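PDB 7L0Y: VP2 from Primate bocaparvovirus 1, which self-assembles, sixty capsid protein copies in all, into the T=1 icosahedral capsid, about 26 nm across, of human bocavirus 1. Local coordinates for residues S63-F74 with L164-E175. Sequence-based numbering, arbitrary orientation.
Sequences SQRCVTTPWTYF and LFQYGYIPIENE
Val67 and Tyr169 face each other as an antiparallel hydrogen-bonded pair: Val67 N gives to Tyr169 O at 3.0 Å, and Tyr169 N gives back to Val67 O at 3.1 Å. At Thr69, two residues after Val67, the backbone O of Tyr167 takes two bonds from one residue. Thr69 N reaches it nearly in line with the carbonyl, while Thr69 OG1, at 2.7 Å from Tyr167 O, comes from above the carbonyl plane. With chi1 at 69°, that hydroxyl lies between its own N and carbonyl carbon, where it also accepts from Trp71 N in an ST turn. The chain turns a corner at Pro70, and between Thr68 and Thr72 the register slips by two residues, a beta bulge. Gln166, its side chain fully extended, reaches into this corner and gives NE2 to Thr69 O, a bond modelled too short to trust in detail; beyond it Tyr167 N bonds Trp71 O almost straight (177°). One strand, 161-169, thus serves both arms of the bend; 65-69 also pairs with 50-53, and 71-74 with 424-429. Two CH-pi contacts mark the apolar packing: Val67 CG1 sits over a face of the Tyr169 ring, 3.4 Å from its centroid, while the phenol OH bonds Phe200 N, and Leu164 CD2 lies over a face of Phe74, 3.9 Å from the ring centroid. At the other end Arg65 CD rests on Ile172 CG2 at 3.5 Å, and Arg65 NH2 makes a weak hydrogen bond to Tyr487 O of a neighbouring subunit.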
ATOM      1  N   SER A  63     107.626  37.176 -44.565  1.00 65.52           N
ATOM      2  CA  SER A  63     106.881  36.477 -45.602  1.00 65.52           C
ATOM      3  C   SER A  63     105.474  36.180 -45.097  1.00 65.52           C
ATOM      4  O   SER A  63     105.287  35.310 -44.240  1.00 65.52           O
ATOM      5  CB  SER A  63     107.588  35.183 -46.005  1.00 66.61           C
ATOM      6  OG  SER A  63     106.903  34.539 -47.063  1.00 66.61           O
ATOM      7  N   GLN A  64     104.493  36.893 -45.639  1.00 55.80           N
ATOM      8  CA  GLN A  64     103.097  36.636 -45.333  1.00 55.80           C
ATOM      9  C   GLN A  64     102.379  36.211 -46.596  1.00 55.80           C
ATOM     10  O   GLN A  64     102.744  36.590 -47.710  1.00 55.80           O
ATOM     11  CB  GLN A  64     102.384  37.854 -44.735  1.00 56.40           C
ATOM     12  CG  GLN A  64     102.775  38.183 -43.316  1.00 56.40           C
ATOM     13  CD  GLN A  64     102.396  37.084 -42.361  1.00 56.40           C
ATOM     14  OE1 GLN A  64     101.348  36.473 -42.510  1.00 56.40           O
ATOM     15  NE2 GLN A  64     103.243  36.822 -41.376  1.00 56.40           N
ATOM     16  N   ARG A  65     101.346  35.411 -46.400  1.00 47.72           N
ATOM     17  CA  ARG A  65     100.446  35.037 -47.470  1.00 47.72           C
ATOM     18  C   ARG A  65      99.040  35.218 -46.939  1.00 47.72           C
ATOM     19  O   ARG A  65      98.682  34.625 -45.920  1.00 47.72           O
ATOM     20  CB  ARG A  65     100.660  33.596 -47.906  1.00 50.58           C
ATOM     21  CG  ARG A  65      99.929  33.216 -49.159  1.00 50.58           C
ATOM     22  CD  ARG A  65     100.086  31.744 -49.360  1.00 50.58           C
ATOM     23  NE  ARG A  65      99.495  31.277 -50.601  1.00 50.58           N
ATOM     24  CZ  ARG A  65     100.190  31.101 -51.708  1.00 50.58           C
ATOM     25  NH1 ARG A  65     101.493  31.314 -51.679  1.00 50.58           N
ATOM     26  NH2 ARG A  65      99.596  30.676 -52.814  1.00 50.58           N
ATOM     27  N   CYS A  66      98.257  36.049 -47.601  1.00 38.99           N
ATOM     28  CA  CYS A  66      96.912  36.310 -47.133  1.00 38.99           C
ATOM     29  C   CYS A  66      95.951  36.162 -48.290  1.00 38.99           C
ATOM     30  O   CYS A  66      96.281  36.451 -49.436  1.00 38.99           O
ATOM     31  CB  CYS A  66      96.768  37.708 -46.538  1.00 44.84           C
ATOM     32  SG  CYS A  66      97.268  39.026 -47.662  1.00 44.84           S
ATOM     33  N   VAL A  67      94.757  35.706 -47.971  1.00 32.27           N
ATOM     34  CA  VAL A  67      93.630  35.764 -48.878  1.00 32.27           C
ATOM     35  C   VAL A  67      92.668  36.820 -48.367  1.00 32.27           C
ATOM     36  O   VAL A  67      92.233  36.778 -47.211  1.00 32.27           O
ATOM     37  CB  VAL A  67      92.974  34.388 -49.040  1.00 31.81           C
ATOM     38  CG1 VAL A  67      93.000  33.704 -47.757  1.00 31.81           C
ATOM     39  CG2 VAL A  67      91.531  34.540 -49.487  1.00 31.81           C
ATOM     40  N   THR A  68      92.371  37.786 -49.220  1.00 27.02           N
ATOM     41  CA  THR A  68      91.440  38.855 -48.918  1.00 27.02           C
ATOM     42  C   THR A  68      90.098  38.549 -49.560  1.00 27.02           C
ATOM     43  O   THR A  68      90.029  37.950 -50.632  1.00 27.02           O
ATOM     44  CB  THR A  68      91.976  40.199 -49.408  1.00 29.75           C
ATOM     45  OG1 THR A  68      92.279  40.109 -50.802  1.00 29.75           O
ATOM     46  CG2 THR A  68      93.226  40.576 -48.656  1.00 29.75           C
ATOM     47  N   THR A  69      89.041  38.953 -48.895  1.00 22.85           N
ATOM     48  CA  THR A  69      87.705  38.547 -49.287  1.00 22.85           C
ATOM     49  C   THR A  69      86.896  39.774 -49.676  1.00 22.85           C
ATOM     50  O   THR A  69      87.277  40.902 -49.350  1.00 22.85           O
ATOM     51  CB  THR A  69      87.013  37.804 -48.146  1.00 21.61           C
ATOM     52  OG1 THR A  69      86.741  38.720 -47.089  1.00 21.61           O
ATOM     53  CG2 THR A  69      87.918  36.719 -47.605  1.00 21.61           C
ATOM     54  N   PRO A  70      85.798  39.601 -50.409  1.00 21.23           N
ATOM     55  CA  PRO A  70      84.873  40.719 -50.627  1.00 21.23           C
ATOM     56  C   PRO A  70      84.145  41.171 -49.374  1.00 21.23           C
ATOM     57  O   PRO A  70      83.494  42.215 -49.407  1.00 21.23           O
ATOM     58  CB  PRO A  70      83.903  40.160 -51.670  1.00 20.73           C
ATOM     59  CG  PRO A  70      83.968  38.700 -51.481  1.00 20.73           C
ATOM     60  CD  PRO A  70      85.373  38.393 -51.127  1.00 20.73           C
ATOM     61  N   TRP A  71      84.202  40.406 -48.297  1.00 18.63           N
ATOM     62  CA  TRP A  71      83.445  40.626 -47.078  1.00 18.63           C
ATOM     63  C   TRP A  71      84.087  41.660 -46.154  1.00 18.63           C
ATOM     64  O   TRP A  71      85.291  41.907 -46.177  1.00 18.63           O
ATOM     65  CB  TRP A  71      83.299  39.311 -46.333  1.00 14.35           C
ATOM     66  CG  TRP A  71      82.426  38.351 -47.024  1.00 14.35           C
ATOM     67  CD1 TRP A  71      82.788  37.465 -47.983  1.00 14.35           C
ATOM     68  CD2 TRP A  71      81.045  38.140 -46.781  1.00 14.35           C
ATOM     69  NE1 TRP A  71      81.710  36.734 -48.376  1.00 14.35           N
ATOM     70  CE2 TRP A  71      80.624  37.120 -47.643  1.00 14.35           C
ATOM     71  CE3 TRP A  71      80.118  38.717 -45.920  1.00 14.35           C
ATOM     72  CZ2 TRP A  71      79.322  36.666 -47.671  1.00 14.35           C
ATOM     73  CZ3 TRP A  71      78.829  38.271 -45.955  1.00 14.35           C
ATOM     74  CH2 TRP A  71      78.437  37.261 -46.825  1.00 14.35           C
ATOM     75  N   THR A  72      83.242  42.252 -45.317  1.00 17.34           N
ATOM     76  CA  THR A  72      83.646  43.062 -44.180  1.00 17.34           C
ATOM     77  C   THR A  72      82.969  42.501 -42.942  1.00 17.34           C
ATOM     78  O   THR A  72      82.071  41.668 -43.030  1.00 17.34           O
ATOM     79  CB  THR A  72      83.277  44.544 -44.340  1.00 19.01           C
ATOM     80  OG1 THR A  72      81.872  44.676 -44.563  1.00 19.01           O
ATOM     81  CG2 THR A  72      84.020  45.175 -45.480  1.00 19.01           C
ATOM     82  N   TYR A  73      83.417  42.946 -41.778  1.00 18.37           N
ATOM     83  CA  TYR A  73      82.947  42.354 -40.539  1.00 18.37           C
ATOM     84  C   TYR A  73      82.840  43.408 -39.450  1.00 18.37           C
ATOM     85  O   TYR A  73      83.466  44.462 -39.510  1.00 18.37           O
ATOM     86  CB  TYR A  73      83.874  41.220 -40.093  1.00 21.80           C
ATOM     87  CG  TYR A  73      85.266  41.681 -39.774  1.00 21.80           C
ATOM     88  CD1 TYR A  73      85.629  41.996 -38.477  1.00 21.80           C
ATOM     89  CD2 TYR A  73      86.207  41.833 -40.772  1.00 21.80           C
ATOM     90  CE1 TYR A  73      86.880  42.424 -38.188  1.00 21.80           C
ATOM     91  CE2 TYR A  73      87.463  42.265 -40.490  1.00 21.80           C
ATOM     92  CZ  TYR A  73      87.798  42.559 -39.199  1.00 21.80           C
ATOM     93  OH  TYR A  73      89.066  42.990 -38.911  1.00 21.80           O
ATOM     94  N   PHE A  74      82.025  43.092 -38.451  1.00 18.48           N
ATOM     95  CA  PHE A  74      81.879  43.881 -37.240  1.00 18.48           C
ATOM     96  C   PHE A  74      82.806  43.352 -36.159  1.00 18.48           C
ATOM     97  O   PHE A  74      82.866  42.146 -35.916  1.00 18.48           O
ATOM     98  CB  PHE A  74      80.437  43.851 -36.737  1.00 15.57           C
ATOM     99  CG  PHE A  74      79.470  44.535 -37.636  1.00 15.57           C
ATOM    100  CD1 PHE A  74      79.243  45.884 -37.521  1.00 15.57           C
ATOM    101  CD2 PHE A  74      78.789  43.836 -38.605  1.00 15.57           C
ATOM    102  CE1 PHE A  74      78.375  46.527 -38.362  1.00 15.57           C
ATOM    103  CE2 PHE A  74      77.905  44.477 -39.437  1.00 15.57           C
ATOM    104  CZ  PHE A  74      77.695  45.823 -39.312  1.00 15.57           C
ATOM    105  N   LEU A 164      83.650  49.611 -41.718  1.00 20.22           N
ATOM    106  CA  LEU A 164      84.057  48.223 -41.580  1.00 20.22           C
ATOM    107  C   LEU A 164      85.330  47.904 -42.347  1.00 20.22           C
ATOM    108  O   LEU A 164      85.593  48.471 -43.398  1.00 20.22           O
ATOM    109  CB  LEU A 164      82.918  47.300 -42.002  1.00 17.38           C
ATOM    110  CG  LEU A 164      81.868  47.039 -40.920  1.00 17.38           C
ATOM    111  CD1 LEU A 164      81.851  48.113 -39.842  1.00 17.38           C
ATOM    112  CD2 LEU A 164      80.493  46.811 -41.515  1.00 17.38           C
ATOM    113  N   PHE A 165      86.129  46.998 -41.808  1.00 22.60           N
ATOM    114  CA  PHE A 165      87.358  46.602 -42.469  1.00 22.60           C
ATOM    115  C   PHE A 165      87.134  45.344 -43.274  1.00 22.60           C
ATOM    116  O   PHE A 165      86.231  44.570 -42.986  1.00 22.60           O
ATOM    117  CB  PHE A 165      88.464  46.354 -41.452  1.00 27.44           C
ATOM    118  CG  PHE A 165      89.190  47.592 -41.040  1.00 27.44           C
ATOM    119  CD1 PHE A 165      90.404  47.914 -41.611  1.00 27.44           C
ATOM    120  CD2 PHE A 165      88.661  48.433 -40.081  1.00 27.44           C
ATOM    121  CE1 PHE A 165      91.079  49.054 -41.234  1.00 27.44           C
ATOM    122  CE2 PHE A 165      89.332  49.576 -39.698  1.00 27.44           C
ATOM    123  CZ  PHE A 165      90.544  49.887 -40.275  1.00 27.44           C
ATOM    124  N   GLN A 166      87.955  45.157 -44.300  1.00 23.39           N
ATOM    125  CA  GLN A 166      87.877  43.966 -45.118  1.00 23.39           C
ATOM    126  C   GLN A 166      88.323  42.746 -44.334  1.00 23.39           C
ATOM    127  O   GLN A 166      89.305  42.784 -43.594  1.00 23.39           O
ATOM    128  CB  GLN A 166      88.753  44.133 -46.342  1.00 23.84           C
ATOM    129  CG  GLN A 166      88.600  43.036 -47.315  1.00 23.84           C
ATOM    130  CD  GLN A 166      89.419  43.262 -48.532  1.00 23.84           C
ATOM    131  OE1 GLN A 166      90.120  44.258 -48.643  1.00 23.84           O
ATOM    132  NE2 GLN A 166      89.319  42.357 -49.473  1.00 23.84           N
ATOM    133  N   TYR A 167      87.604  41.656 -44.521  1.00 22.76           N
ATOM    134  CA  TYR A 167      87.963  40.387 -43.927  1.00 22.76           C
ATOM    135  C   TYR A 167      89.029  39.685 -44.750  1.00 22.76           C
ATOM    136  O   TYR A 167      89.023  39.726 -45.979  1.00 22.76           O
ATOM    137  CB  TYR A 167      86.726  39.513 -43.783  1.00 21.59           C
ATOM    138  CG  TYR A 167      86.993  38.098 -43.367  1.00 21.59           C
ATOM    139  CD1 TYR A 167      87.536  37.809 -42.133  1.00 21.59           C
ATOM    140  CD2 TYR A 167      86.612  37.050 -44.169  1.00 21.59           C
ATOM    141  CE1 TYR A 167      87.750  36.518 -41.748  1.00 21.59           C
ATOM    142  CE2 TYR A 167      86.811  35.774 -43.790  1.00 21.59           C
ATOM    143  CZ  TYR A 167      87.379  35.506 -42.579  1.00 21.59           C
ATOM    144  OH  TYR A 167      87.572  34.210 -42.199  1.00 21.59           O
ATOM    145  N   GLY A 168      89.957  39.060 -44.052  1.00 26.82           N
ATOM    146  CA  GLY A 168      91.029  38.330 -44.687  1.00 26.82           C
ATOM    147  C   GLY A 168      91.667  37.442 -43.654  1.00 26.82           C
ATOM    148  O   GLY A 168      91.448  37.603 -42.453  1.00 26.82           O
ATOM    149  N   TYR A 169      92.452  36.490 -44.133  1.00 30.10           N
ATOM    150  CA  TYR A 169      93.039  35.511 -43.243  1.00 30.10           C
ATOM    151  C   TYR A 169      94.274  34.933 -43.896  1.00 30.10           C
ATOM    152  O   TYR A 169      94.454  35.002 -45.111  1.00 30.10           O
ATOM    153  CB  TYR A 169      92.035  34.413 -42.881  1.00 25.55           C
ATOM    154  CG  TYR A 169      91.514  33.633 -44.057  1.00 25.55           C
ATOM    155  CD1 TYR A 169      92.152  32.487 -44.487  1.00 25.55           C
ATOM    156  CD2 TYR A 169      90.380  34.045 -44.734  1.00 25.55           C
ATOM    157  CE1 TYR A 169      91.678  31.777 -45.545  1.00 25.55           C
ATOM    158  CE2 TYR A 169      89.903  33.343 -45.798  1.00 25.55           C
ATOM    159  CZ  TYR A 169      90.553  32.210 -46.204  1.00 25.55           C
ATOM    160  OH  TYR A 169      90.084  31.503 -47.279  1.00 25.55           O
ATOM    161  N   ILE A 170      95.129  34.362 -43.058  1.00 34.51           N
ATOM    162  CA  ILE A 170      96.388  33.769 -43.487  1.00 34.51           C
ATOM    163  C   ILE A 170      96.133  32.284 -43.721  1.00 34.51           C
ATOM    164  O   ILE A 170      95.856  31.556 -42.756  1.00 34.51           O
ATOM    165  CB  ILE A 170      97.486  33.999 -42.444  1.00 36.90           C
ATOM    166  CG1 ILE A 170      97.749  35.497 -42.304  1.00 36.90           C
ATOM    167  CG2 ILE A 170      98.747  33.277 -42.830  1.00 36.90           C
ATOM    168  CD1 ILE A 170      98.560  35.869 -41.097  1.00 36.90           C
ATOM    169  N   PRO A 171      96.146  31.810 -44.966  1.00 40.62           N
ATOM    170  CA  PRO A 171      95.862  30.390 -45.203  1.00 40.62           C
ATOM    171  C   PRO A 171      96.997  29.464 -44.810  1.00 40.62           C
ATOM    172  O   PRO A 171      96.755  28.302 -44.474  1.00 40.62           O
ATOM    173  CB  PRO A 171      95.583  30.354 -46.707  1.00 37.72           C
ATOM    174  CG  PRO A 171      96.386  31.470 -47.249  1.00 37.72           C
ATOM    175  CD  PRO A 171      96.420  32.536 -46.214  1.00 37.72           C
ATOM    176  N   ILE A 172      98.237  29.935 -44.854  1.00 47.31           N
ATOM    177  CA  ILE A 172      99.383  29.078 -44.608  1.00 47.31           C
ATOM    178  C   ILE A 172     100.492  29.939 -44.039  1.00 47.31           C
ATOM    179  O   ILE A 172     100.518  31.154 -44.240  1.00 47.31           O
ATOM    180  CB  ILE A 172      99.842  28.367 -45.900  1.00 47.54           C
ATOM    181  CG1 ILE A 172     100.830  27.249 -45.594  1.00 47.54           C
ATOM    182  CG2 ILE A 172     100.509  29.350 -46.818  1.00 47.54           C
ATOM    183  CD1 ILE A 172     101.098  26.365 -46.764  1.00 47.54           C
ATOM    184  N   GLU A 173     101.416  29.310 -43.326  1.00 57.07           N
ATOM    185  CA  GLU A 173     102.612  30.015 -42.892  1.00 57.07           C
ATOM    186  C   GLU A 173     103.564  30.074 -44.076  1.00 57.07           C
ATOM    187  O   GLU A 173     104.033  29.041 -44.560  1.00 57.07           O
ATOM    188  CB  GLU A 173     103.231  29.303 -41.695  1.00 60.91           C
ATOM    189  CG  GLU A 173     104.341  30.067 -41.010  1.00 60.91           C
ATOM    190  CD  GLU A 173     104.820  29.369 -39.752  1.00 60.91           C
ATOM    191  OE1 GLU A 173     104.331  28.255 -39.472  1.00 60.91           O
ATOM    192  OE2 GLU A 173     105.677  29.931 -39.037  1.00 60.91           O
ATOM    193  N   ASN A 174     103.857  31.287 -44.542  1.00 64.51           N
ATOM    194  CA  ASN A 174     104.384  31.444 -45.893  1.00 64.51           C
ATOM    195  C   ASN A 174     105.847  31.045 -45.968  1.00 64.51           C
ATOM    196  O   ASN A 174     106.301  30.520 -46.989  1.00 64.51           O
ATOM    197  CB  ASN A 174     104.198  32.884 -46.364  1.00 63.88           C
ATOM    198  CG  ASN A 174     104.408  33.041 -47.856  1.00 63.88           C
ATOM    199  OD1 ASN A 174     104.115  32.137 -48.634  1.00 63.88           O
ATOM    200  ND2 ASN A 174     104.923  34.193 -48.259  1.00 63.88           N
ATOM    201  N   GLU A 175     106.607  31.295 -44.905  1.00 69.85           N
ATOM    202  CA  GLU A 175     108.016  30.922 -44.913  1.00 69.85           C
ATOM    203  C   GLU A 175     108.180  29.413 -45.012  1.00 69.85           C
ATOM    204  O   GLU A 175     109.188  28.921 -45.528  1.00 69.85           O
ATOM    205  CB  GLU A 175     108.699  31.460 -43.658  1.00 75.28           C
ATOM    206  CG  GLU A 175     110.200  31.267 -43.615  1.00 75.28           C
ATOM    207  CD  GLU A 175     110.941  32.107 -44.634  1.00 75.28           C
ATOM    208  OE1 GLU A 175     110.341  33.054 -45.181  1.00 75.28           O
ATOM    209  OE2 GLU A 175     112.128  31.816 -44.892  1.00 75.28           O
TER